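Local coordinates for protein glycosyl hydrolase (Rhizobium leguminosarum bv. trifolii, PDB 5NDX) that probably hydrolyses O-glycosidic bonds as a bacterial orthologue of human alpha-L-iduronidase in glycoside hydrolase family 39, at residues P435-I440 against V525-V530; A439-R444 against H496-V501; V530-P535 against A606-G611. The protein carries 2 engineered substitutions. All blocks are in the same frame, centred on the assembly; numbering follows the deposited sequence.

Contact 1: P435-I440 against V525-V530; sequences PGRHAI and VPDVGV. Unlike the reference sequence in segment 435-440: Ile440 (reference Leu).
The antiparallel pairing of strands 436-445 and 518-526, neighbours in the large mixed beta sheet, joins Ala439 to Val525 and His438 to Pro526 just where the second strand runs out. Ala439 and Val525 form the hydrogen-bonded pair: Ala439 N gives its hydrogen to Val525 O over 3.0 Å and Val525 N returns one to Ala439 O. On the same face Val525 CG2 approaches Ala439 CB, a light apolar touch at 4.1 Å. At the adjacent pair, His438 and Pro526 stand in non-hydrogen-bonded register, and the proline, with no N-H to offer, costs no bond to this strand. The imidazole instead lays CE1 beside Pro526 CB at 3.8 Å. With CG anti to the carbonyl carbon and beside the backbone N (chi1 -70°), the ring turns toward the preceding residues, and NE2 is hydrogen-bonded to the backbone O of Val434. Beyond the proline the strands part. Asp527 N makes only a weak bond to Arg437 O at 3.3 Å, and a water that donates to Arg437 O and accepts from Asp527 N spans the same gap. The side chains close the end with a salt bridge, Arg437 NH1 to Asp527 OD2 at 2.6 Å. The carboxylate oxygen sits in the guanidinium plane, at its edge, yet the nitrogen comes from above the carboxylate plane, the two planes being turned 67° apart. Asp527 OD1 meanwhile accepts from Gly529 N in an Asx turn and pairs with Arg612. With an arginine at each oxygen, the carboxylate is likely to stay ionised and fixed in rotation, so that charge takes over from backbone pairing where the strand ends.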
loop_
_atom_site.group_PDB
_atom_site.type_symbol
_atom_site.label_atom_id
_atom_site.label_comp_id
_atom_site.label_asym_id
_atom_site.label_seq_id
_atom_site.Cartn_x
_atom_site.Cartn_y
_atom_site.Cartn_z
ATOM N N PRO A 435 28.925 -15.283 -10.641
ATOM C CA PRO A 435 29.807 -14.382 -11.402
ATOM C C PRO A 435 29.300 -13.978 -12.787
ATOM O O PRO A 435 28.513 -14.686 -13.381
ATOM C CB PRO A 435 31.148 -15.138 -11.413
ATOM C CG PRO A 435 31.141 -15.822 -10.066
ATOM C CD PRO A 435 29.712 -16.351 -9.982
ATOM N N GLY A 436 29.715 -12.789 -13.231
ATOM C CA GLY A 436 29.083 -12.076 -14.344
ATOM C C GLY A 436 28.780 -10.663 -13.886
ATOM O O GLY A 436 28.875 -10.379 -12.694
ATOM N N ARG A 437 28.460 -9.796 -14.834
ATOM C CA ARG A 437 28.173 -8.392 -14.599
ATOM C C ARG A 437 26.904 -8.259 -13.760
ATOM O O ARG A 437 25.882 -8.924 -14.008
ATOM C CB ARG A 437 27.767 -7.640 -15.864
ATOM C CG ARG A 437 28.775 -7.199 -16.873
ATOM C CD ARG A 437 28.022 -6.983 -18.201
ATOM N NE ARG A 437 27.833 -5.592 -18.576
ATOM C CZ ARG A 437 26.837 -5.111 -19.338
ATOM N NH1 ARG A 437 25.855 -5.874 -19.803
ATOM N NH2 ARG A 437 26.798 -3.809 -19.602
ATOM N N HIS A 438 26.935 -7.288 -12.881
ATOM C CA HIS A 438 25.752 -6.882 -12.130
ATOM C C HIS A 438 25.657 -5.391 -12.148
ATOM O O HIS A 438 26.684 -4.677 -12.205
ATOM C CB HIS A 438 25.878 -7.361 -10.696
ATOM C CG HIS A 438 25.766 -8.831 -10.559
ATOM N ND1 HIS A 438 24.590 -9.462 -10.204
ATOM C CD2 HIS A 438 26.670 -9.808 -10.752
ATOM C CE1 HIS A 438 24.790 -10.767 -10.159
ATOM N NE2 HIS A 438 26.036 -11.004 -10.504
ATOM N N ALA A 439 24.433 -4.921 -12.008
ATOM C CA ALA A 439 24.145 -3.493 -11.863
ATOM C C ALA A 439 23.666 -3.234 -10.430
ATOM O O ALA A 439 22.908 -4.043 -9.844
ATOM C CB ALA A 439 23.091 -3.068 -12.854
ATOM N N ILE A 440 24.170 -2.143 -9.859
ATOM C CA ILE A 440 23.810 -1.706 -8.512
ATOM C C ILE A 440 22.942 -0.454 -8.644
ATOM O O ILE A 440 23.418 0.537 -9.195
ATOM C CB ILE A 440 25.055 -1.403 -7.683
ATOM C CG1 ILE A 440 25.983 -2.627 -7.657
ATOM C CG2 ILE A 440 24.664 -1.000 -6.244
ATOM C CD1 ILE A 440 27.374 -2.310 -7.065
ATOM N N VAL A 525 21.466 -6.615 -9.550
ATOM C CA VAL A 525 20.768 -7.485 -10.481
ATOM C C VAL A 525 21.733 -8.017 -11.562
ATOM O O VAL A 525 22.586 -7.288 -11.999
ATOM C CB VAL A 525 19.559 -6.805 -11.121
ATOM C CG1 VAL A 525 18.594 -6.412 -10.044
ATOM C CG2 VAL A 525 19.928 -5.582 -11.940
ATOM N N PRO A 526 21.590 -9.296 -11.973
ATOM C CA PRO A 526 22.457 -9.848 -12.997
ATOM C C PRO A 526 22.064 -9.365 -14.385
ATOM O O PRO A 526 21.014 -8.803 -14.570
ATOM C CB PRO A 526 22.249 -11.358 -12.866
ATOM C CG PRO A 526 20.829 -11.473 -12.400
ATOM C CD PRO A 526 20.678 -10.315 -11.422
ATOM N N ASP A 527 22.956 -9.548 -15.340
ATOM C CA ASP A 527 22.727 -9.205 -16.730
ATOM C C ASP A 527 22.066 -10.426 -17.426
ATOM O O ASP A 527 22.685 -11.461 -17.551
ATOM C CB ASP A 527 24.066 -8.852 -17.382
ATOM C CG ASP A 527 23.939 -8.475 -18.843
ATOM O OD1 ASP A 527 22.837 -8.405 -19.382
ATOM O OD2 ASP A 527 24.978 -8.256 -19.472
ATOM N N VAL A 528 20.803 -10.330 -17.828
ATOM C CA VAL A 528 20.180 -11.482 -18.492
ATOM C C VAL A 528 20.574 -11.552 -19.993
ATOM O O VAL A 528 20.145 -12.420 -20.654
ATOM C CB VAL A 528 18.653 -11.521 -18.332
ATOM C CG1 VAL A 528 18.277 -11.518 -16.852
ATOM C CG2 VAL A 528 17.954 -10.370 -19.100
ATOM N N GLY A 529 21.313 -10.592 -20.519
ATOM C CA GLY A 529 21.824 -10.696 -21.852
ATOM C C GLY A 529 21.006 -10.056 -22.955
ATOM O O GLY A 529 21.514 -9.932 -24.056
ATOM N N VAL A 530 19.761 -9.645 -22.681
ATOM C CA VAL A 530 18.864 -9.078 -23.708
ATOM C C VAL A 530 18.147 -7.851 -23.131
ATOM O O VAL A 530 18.101 -7.699 -21.917
ATOM C CB VAL A 530 17.796 -10.120 -24.158
ATOM C CG1 VAL A 530 18.459 -11.285 -24.878
ATOM C CG2 VAL A 530 17.013 -10.695 -23.004
HETATM O O HOH W 1 25.317 -11.447 -14.629
#

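Contact 2: A439-R444 against H496-V501; sequences AICLLR and HPISVV. Unlike the reference sequence in segment 439-444: Ile440 (reference Leu).
His496 meets Leu442 through the edge of its imidazole: CD2 lies 3.9 Å from Leu442 CD1, which sits near the ring plane. The backbone here stands off from strand 436-445, and one water fills the place of a direct bond, accepting from Leu442 N and donating to His496 O. A second water donates to Pro497 O and to Ile440 O, bridging the same interruption of strand 493-503. Ile498 turns the chain back toward its neighbour. Its CG1 lies 3.8 Å from Cys441 SG, and its other branch, CG2, placed anti to the backbone N with CG1 beside that nitrogen (chi1 -69°), reaches Ala439 CB at 4.0 Å. Cutting Ile498 back to an alanine removes both branches, which would probably leave Cys441 SG and the Ala439 methyl without these apolar neighbours and open a gap beside them. From Ser499 onward the two strands pair directly as antiparallel members of the mixed sheet, in which 493-503 is an outermost strand and 436-445 the next one in. Ser499 and Ile440 are the hydrogen-bonded pair: Ile440 N donates to Ser499 O at 2.8 Å, and Ser499 N gives a longer bond of 3.2 Å to Ile440 O. Val500 faces Ala439 in the non-hydrogen-bonded pair, where CG2 only grazes the Ala439 methyl. Val501 belongs to the other face, with Ile440 and Ser499; its CG2 crosses the far end of the Ile440 chain and touches CD1 at 3.8 Å.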
loop_
_atom_site.group_PDB
_atom_site.type_symbol
_atom_site.label_atom_id
_atom_site.label_comp_id
_atom_site.label_asym_id
_atom_site.label_seq_id
_atom_site.Cartn_x
_atom_site.Cartn_y
_atom_site.Cartn_z
ATOM N N ALA A 439 24.433 -4.921 -12.008
ATOM C CA ALA A 439 24.145 -3.493 -11.863
ATOM C C ALA A 439 23.666 -3.234 -10.430
ATOM O O ALA A 439 22.908 -4.043 -9.844
ATOM C CB ALA A 439 23.091 -3.068 -12.854
ATOM N N ILE A 440 24.170 -2.143 -9.859
ATOM C CA ILE A 440 23.810 -1.706 -8.512
ATOM C C ILE A 440 22.942 -0.454 -8.644
ATOM O O ILE A 440 23.418 0.537 -9.195
ATOM C CB ILE A 440 25.055 -1.403 -7.683
ATOM C CG1 ILE A 440 25.983 -2.627 -7.657
ATOM C CG2 ILE A 440 24.664 -1.000 -6.244
ATOM C CD1 ILE A 440 27.374 -2.310 -7.065
ATOM N N CYS A 441 21.686 -0.523 -8.168
ATOM C CA CYS A 441 20.736 0.575 -8.165
ATOM C C CYS A 441 20.455 0.926 -6.720
ATOM O O CYS A 441 20.131 0.037 -5.934
ATOM C CB CYS A 441 19.382 0.207 -8.833
ATOM S SG CYS A 441 19.628 -0.656 -10.408
ATOM N N LEU A 442 20.628 2.209 -6.379
ATOM C CA LEU A 442 20.412 2.694 -5.033
ATOM C C LEU A 442 19.280 3.707 -5.042
ATOM O O LEU A 442 19.414 4.760 -5.634
ATOM C CB LEU A 442 21.677 3.342 -4.507
ATOM C CG LEU A 442 22.944 2.502 -4.626
ATOM C CD1 LEU A 442 24.158 3.377 -4.387
ATOM C CD2 LEU A 442 22.933 1.299 -3.701
ATOM N N LEU A 443 18.166 3.369 -4.424
ATOM C CA LEU A 443 17.024 4.265 -4.311
ATOM C C LEU A 443 16.941 4.789 -2.852
ATOM O O LEU A 443 17.193 4.027 -1.913
ATOM C CB LEU A 443 15.758 3.510 -4.633
ATOM C CG LEU A 443 15.674 2.924 -6.021
ATOM C CD1 LEU A 443 14.603 1.866 -6.074
ATOM C CD2 LEU A 443 15.316 4.054 -6.974
ATOM N N ARG A 444 16.553 6.053 -2.690
ATOM C CA ARG A 444 16.569 6.721 -1.397
ATOM C C ARG A 444 15.377 7.619 -1.220
ATOM O O ARG A 444 15.018 8.409 -2.122
ATOM C CB ARG A 444 17.847 7.567 -1.271
ATOM C CG ARG A 444 18.006 8.479 -0.049
ATOM C CD ARG A 444 17.979 7.747 1.258
ATOM N NE ARG A 444 19.108 6.863 1.448
ATOM C CZ ARG A 444 20.369 7.259 1.701
ATOM N NH1 ARG A 444 20.710 8.535 1.765
ATOM N NH2 ARG A 444 21.307 6.351 1.885
ATOM N N HIS A 496 22.522 7.621 -6.427
ATOM C CA HIS A 496 23.614 7.850 -7.384
ATOM C C HIS A 496 23.224 7.173 -8.698
ATOM O O HIS A 496 22.320 6.308 -8.718
ATOM C CB HIS A 496 24.912 7.188 -6.928
ATOM C CG HIS A 496 25.384 7.669 -5.611
ATOM N ND1 HIS A 496 25.872 8.943 -5.432
ATOM C CD2 HIS A 496 25.386 7.083 -4.392
ATOM C CE1 HIS A 496 26.151 9.121 -4.152
ATOM N NE2 HIS A 496 25.872 8.011 -3.505
ATOM N N PRO A 497 23.919 7.536 -9.776
ATOM C CA PRO A 497 23.678 6.851 -11.038
ATOM C C PRO A 497 23.987 5.369 -10.915
ATOM O O PRO A 497 24.825 4.961 -10.126
ATOM C CB PRO A 497 24.649 7.538 -12.015
ATOM C CG PRO A 497 24.726 8.941 -11.490
ATOM C CD PRO A 497 24.729 8.774 -9.968
ATOM N N ILE A 498 23.192 4.570 -11.594
ATOM C CA ILE A 498 23.350 3.118 -11.532
ATOM C C ILE A 498 24.801 2.791 -11.930
ATOM O O ILE A 498 25.336 3.351 -12.874
ATOM C CB ILE A 498 22.333 2.432 -12.493
ATOM C CG1 ILE A 498 20.898 2.613 -11.953
ATOM C CG2 ILE A 498 22.654 0.949 -12.705
ATOM C CD1 ILE A 498 19.826 2.236 -12.968
ATOM N N SER A 499 25.441 1.918 -11.192
ATOM C CA SER A 499 26.731 1.452 -11.631
ATOM C C SER A 499 26.736 -0.030 -12.050
ATOM O O SER A 499 26.033 -0.862 -11.477
ATOM C CB SER A 499 27.783 1.769 -10.590
ATOM O OG SER A 499 27.463 1.369 -9.345
ATOM N N VAL A 500 27.498 -0.332 -13.082
ATOM C CA VAL A 500 27.634 -1.689 -13.549
ATOM C C VAL A 500 29.014 -2.201 -13.146
ATOM O O VAL A 500 30.040 -1.550 -13.365
ATOM C CB VAL A 500 27.394 -1.752 -15.091
ATOM C CG1 VAL A 500 27.614 -3.139 -15.649
ATOM C CG2 VAL A 500 25.992 -1.287 -15.425
ATOM N N VAL A 501 29.049 -3.359 -12.528
ATOM C CA VAL A 501 30.300 -3.883 -11.960
ATOM C C VAL A 501 30.541 -5.274 -12.597
ATOM O O VAL A 501 29.638 -6.130 -12.664
ATOM C CB VAL A 501 30.164 -4.025 -10.429
ATOM C CG1 VAL A 501 31.380 -4.703 -9.846
ATOM C CG2 VAL A 501 30.038 -2.640 -9.772
HETATM O O HOH W 2 24.940 3.073 -8.039
HETATM O O HOH W 3 22.159 3.719 -8.196
#

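Contact 3: V530-P535 against A606-G611; sequences VPPAAP and ARDAFG. Unlike the reference sequence in segment 530-535: Ala534 (reference Thr). Unlike the reference sequence in segment 606-611: Arg607 (reference His). With SO4 (sulfate ion), chain H; SO4 (sulfate ion), chain G.
Loop packing without a direct hydrogen bond sets Pro532 against Ala606 and Asp608, where the connection between strands 518-526 and 536-545 passes the end of strand 601-607. The Pro532 ring does most of the touching. Its CG lies 3.9 Å from Ala606 O and slightly farther from the Ala606 methyl, while CD comes up to Asp608 OD2, ring and carboxylate chain crossing at about a right angle. The small Ala606 side chain faces the proline-rich segment: CB is 3.6 Å from Ala533 O, and Pro535 CD lies 3.9 Å from the backbone N of Ala606. Tyr567 packs on both Pro535 and Ala606. Strand 601-607 and its neighbour 566-572, which carries Tyr567, belong to the four-stranded antiparallel sheet of the C-terminal part, and 530-535 is the linker that leaves the large mixed sheet. One water makes the polar link, donating to Val530 O at 2.7 Å and to Asp608 OD2 at 2.6 Å. Asp608 OD2 also forms a salt bridge with Arg612 NE. Placing CG between the backbone N and the carbonyl carbon (chi1 66°) leaves OD1 near the chain ahead, where it accepts a weak bond from Phe610 N within the type I turn from Asp608 to Gly611. Arg607 starts out away from the linker at CB; the chain, extended from CG to NE, carries the guanidinium to a sulfate, probably from the crystallisation liquor, with NH2 to sulfate O3 at 2.6 Å and NH1 to sulfate O2 at 2.8 Å. A second sulfate accepts from Ala534 N.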
loop_
_atom_site.group_PDB
_atom_site.type_symbol
_atom_site.label_atom_id
_atom_site.label_comp_id
_atom_site.label_asym_id
_atom_site.label_seq_id
_atom_site.Cartn_x
_atom_site.Cartn_y
_atom_site.Cartn_z
ATOM N N VAL A 530 19.761 -9.645 -22.681
ATOM C CA VAL A 530 18.864 -9.078 -23.708
ATOM C C VAL A 530 18.147 -7.851 -23.131
ATOM O O VAL A 530 18.101 -7.699 -21.917
ATOM C CB VAL A 530 17.796 -10.120 -24.158
ATOM C CG1 VAL A 530 18.459 -11.285 -24.878
ATOM C CG2 VAL A 530 17.013 -10.695 -23.004
ATOM N N PRO A 531 17.560 -7.009 -23.986
ATOM C CA PRO A 531 16.793 -5.902 -23.463
ATOM C C PRO A 531 15.562 -6.383 -22.717
ATOM O O PRO A 531 15.153 -7.511 -22.866
ATOM C CB PRO A 531 16.395 -5.100 -24.722
ATOM C CG PRO A 531 17.281 -5.618 -25.815
ATOM C CD PRO A 531 17.496 -7.057 -25.465
ATOM N N PRO A 532 15.021 -5.548 -21.842
ATOM C CA PRO A 532 13.829 -5.916 -21.099
ATOM C C PRO A 532 12.584 -5.974 -22.011
ATOM O O PRO A 532 12.553 -5.333 -23.074
ATOM C CB PRO A 532 13.677 -4.746 -20.139
ATOM C CG PRO A 532 14.160 -3.603 -20.932
ATOM C CD PRO A 532 15.319 -4.117 -21.737
ATOM N N ALA A 533 11.582 -6.703 -21.561
ATOM C CA ALA A 533 10.330 -6.793 -22.246
ATOM C C ALA A 533 9.608 -5.432 -22.272
ATOM O O ALA A 533 9.645 -4.627 -21.329
ATOM C CB ALA A 533 9.458 -7.837 -21.575
ATOM N N ALA A 534 8.969 -5.176 -23.395
ATOM C CA ALA A 534 8.221 -3.962 -23.578
ATOM C C ALA A 534 7.021 -3.905 -22.626
ATOM O O ALA A 534 6.492 -4.936 -22.209
ATOM C CB ALA A 534 7.795 -3.822 -25.031
ATOM N N PRO A 535 6.643 -2.702 -22.202
ATOM C CA PRO A 535 5.422 -2.610 -21.388
ATOM C C PRO A 535 4.165 -2.941 -22.208
ATOM O O PRO A 535 4.226 -2.915 -23.417
ATOM C CB PRO A 535 5.371 -1.138 -20.961
ATOM C CG PRO A 535 6.548 -0.489 -21.546
ATOM C CD PRO A 535 7.250 -1.402 -22.485
ATOM N N ALA A 606 10.545 0.536 -21.526
ATOM C CA ALA A 606 11.202 -0.001 -20.356
ATOM C C ALA A 606 12.697 0.107 -20.569
ATOM O O ALA A 606 13.151 0.048 -21.719
ATOM C CB ALA A 606 10.786 -1.427 -20.079
ATOM N N ARG A 607 13.427 0.367 -19.475
ATOM C CA ARG A 607 14.888 0.410 -19.439
ATOM C C ARG A 607 15.384 -0.456 -18.297
ATOM O O ARG A 607 14.866 -0.366 -17.191
ATOM C CB ARG A 607 15.414 1.812 -19.243
ATOM C CG ARG A 607 15.497 2.600 -20.524
ATOM C CD ARG A 607 16.577 3.674 -20.473
ATOM N NE ARG A 607 16.400 4.477 -21.678
ATOM C CZ ARG A 607 16.934 4.208 -22.865
ATOM N NH1 ARG A 607 17.768 3.188 -23.028
ATOM N NH2 ARG A 607 16.653 4.990 -23.907
ATOM N N ASP A 608 16.330 -1.334 -18.579
ATOM C CA ASP A 608 16.883 -2.143 -17.542
ATOM C C ASP A 608 18.041 -1.377 -16.896
ATOM O O ASP A 608 18.434 -0.293 -17.354
ATOM C CB ASP A 608 17.277 -3.527 -18.033
ATOM C CG ASP A 608 18.429 -3.531 -19.035
ATOM O OD1 ASP A 608 19.175 -2.541 -19.150
ATOM O OD2 ASP A 608 18.565 -4.584 -19.711
ATOM N N ALA A 609 18.611 -1.966 -15.870
ATOM C CA ALA A 609 19.668 -1.277 -15.134
ATOM C C ALA A 609 20.999 -1.222 -15.918
ATOM O O ALA A 609 21.898 -0.478 -15.546
ATOM C CB ALA A 609 19.841 -1.921 -13.764
ATOM N N PHE A 610 21.104 -1.953 -17.034
ATOM C CA PHE A 610 22.271 -1.875 -17.889
ATOM C C PHE A 610 22.099 -0.807 -18.978
ATOM O O PHE A 610 22.883 -0.757 -19.868
ATOM C CB PHE A 610 22.601 -3.268 -18.450
ATOM C CG PHE A 610 22.831 -4.269 -17.369
ATOM C CD1 PHE A 610 21.771 -4.912 -16.775
ATOM C CD2 PHE A 610 24.098 -4.484 -16.864
ATOM C CE1 PHE A 610 21.961 -5.796 -15.739
ATOM C CE2 PHE A 610 24.295 -5.354 -15.805
ATOM C CZ PHE A 610 23.224 -6.000 -15.247
ATOM N N GLY A 611 21.073 0.041 -18.893
ATOM C CA GLY A 611 20.790 1.040 -19.896
ATOM C C GLY A 611 20.083 0.552 -21.176
ATOM O O GLY A 611 19.867 1.344 -22.057
HETATM S S SO4 H . 8.978 -7.989 -25.732
HETATM O O1 SO4 H . 10.343 -8.413 -25.336
HETATM O O2 SO4 H . 8.581 -8.733 -26.952
HETATM O O3 SO4 H . 8.041 -8.313 -24.631
HETATM O O4 SO4 H . 8.948 -6.540 -26.042
HETATM S S SO4 G . 18.106 4.152 -26.856
HETATM O O1 SO4 G . 19.441 4.438 -27.442
HETATM O O2 SO4 G . 18.250 3.159 -25.769
HETATM O O3 SO4 G . 17.527 5.404 -26.319
HETATM O O4 SO4 G . 17.206 3.605 -27.900
HETATM O O HOH W 4 17.047 -6.735 -19.596
#

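In the fold
Contacts 1 and 2 pair the two sides of strand 436-445 in the mixed sheet, and Ala439 and Ile440 belong to both; His438 O probably also bonds to Val501 N. Contact 3 shares Val530 with contact 1 but joins a loop to the end of a strand in the smaller C-terminal sheet, and its turn reaches back: Ala609 packs on Ala439 and Cys441, Phe610 on Val525 and Asp527. All three are only partly buried: in contact 2 segment 439-444 is buried and 496-501 more exposed, while contact 1 buries His438, Ala439 and Val525 and exposes Arg437. Backbone bonds dominate both, with a salt bridge ending contact 1 and waters bridging contact 2; contact 3 rests on proline and alanine packing and one water.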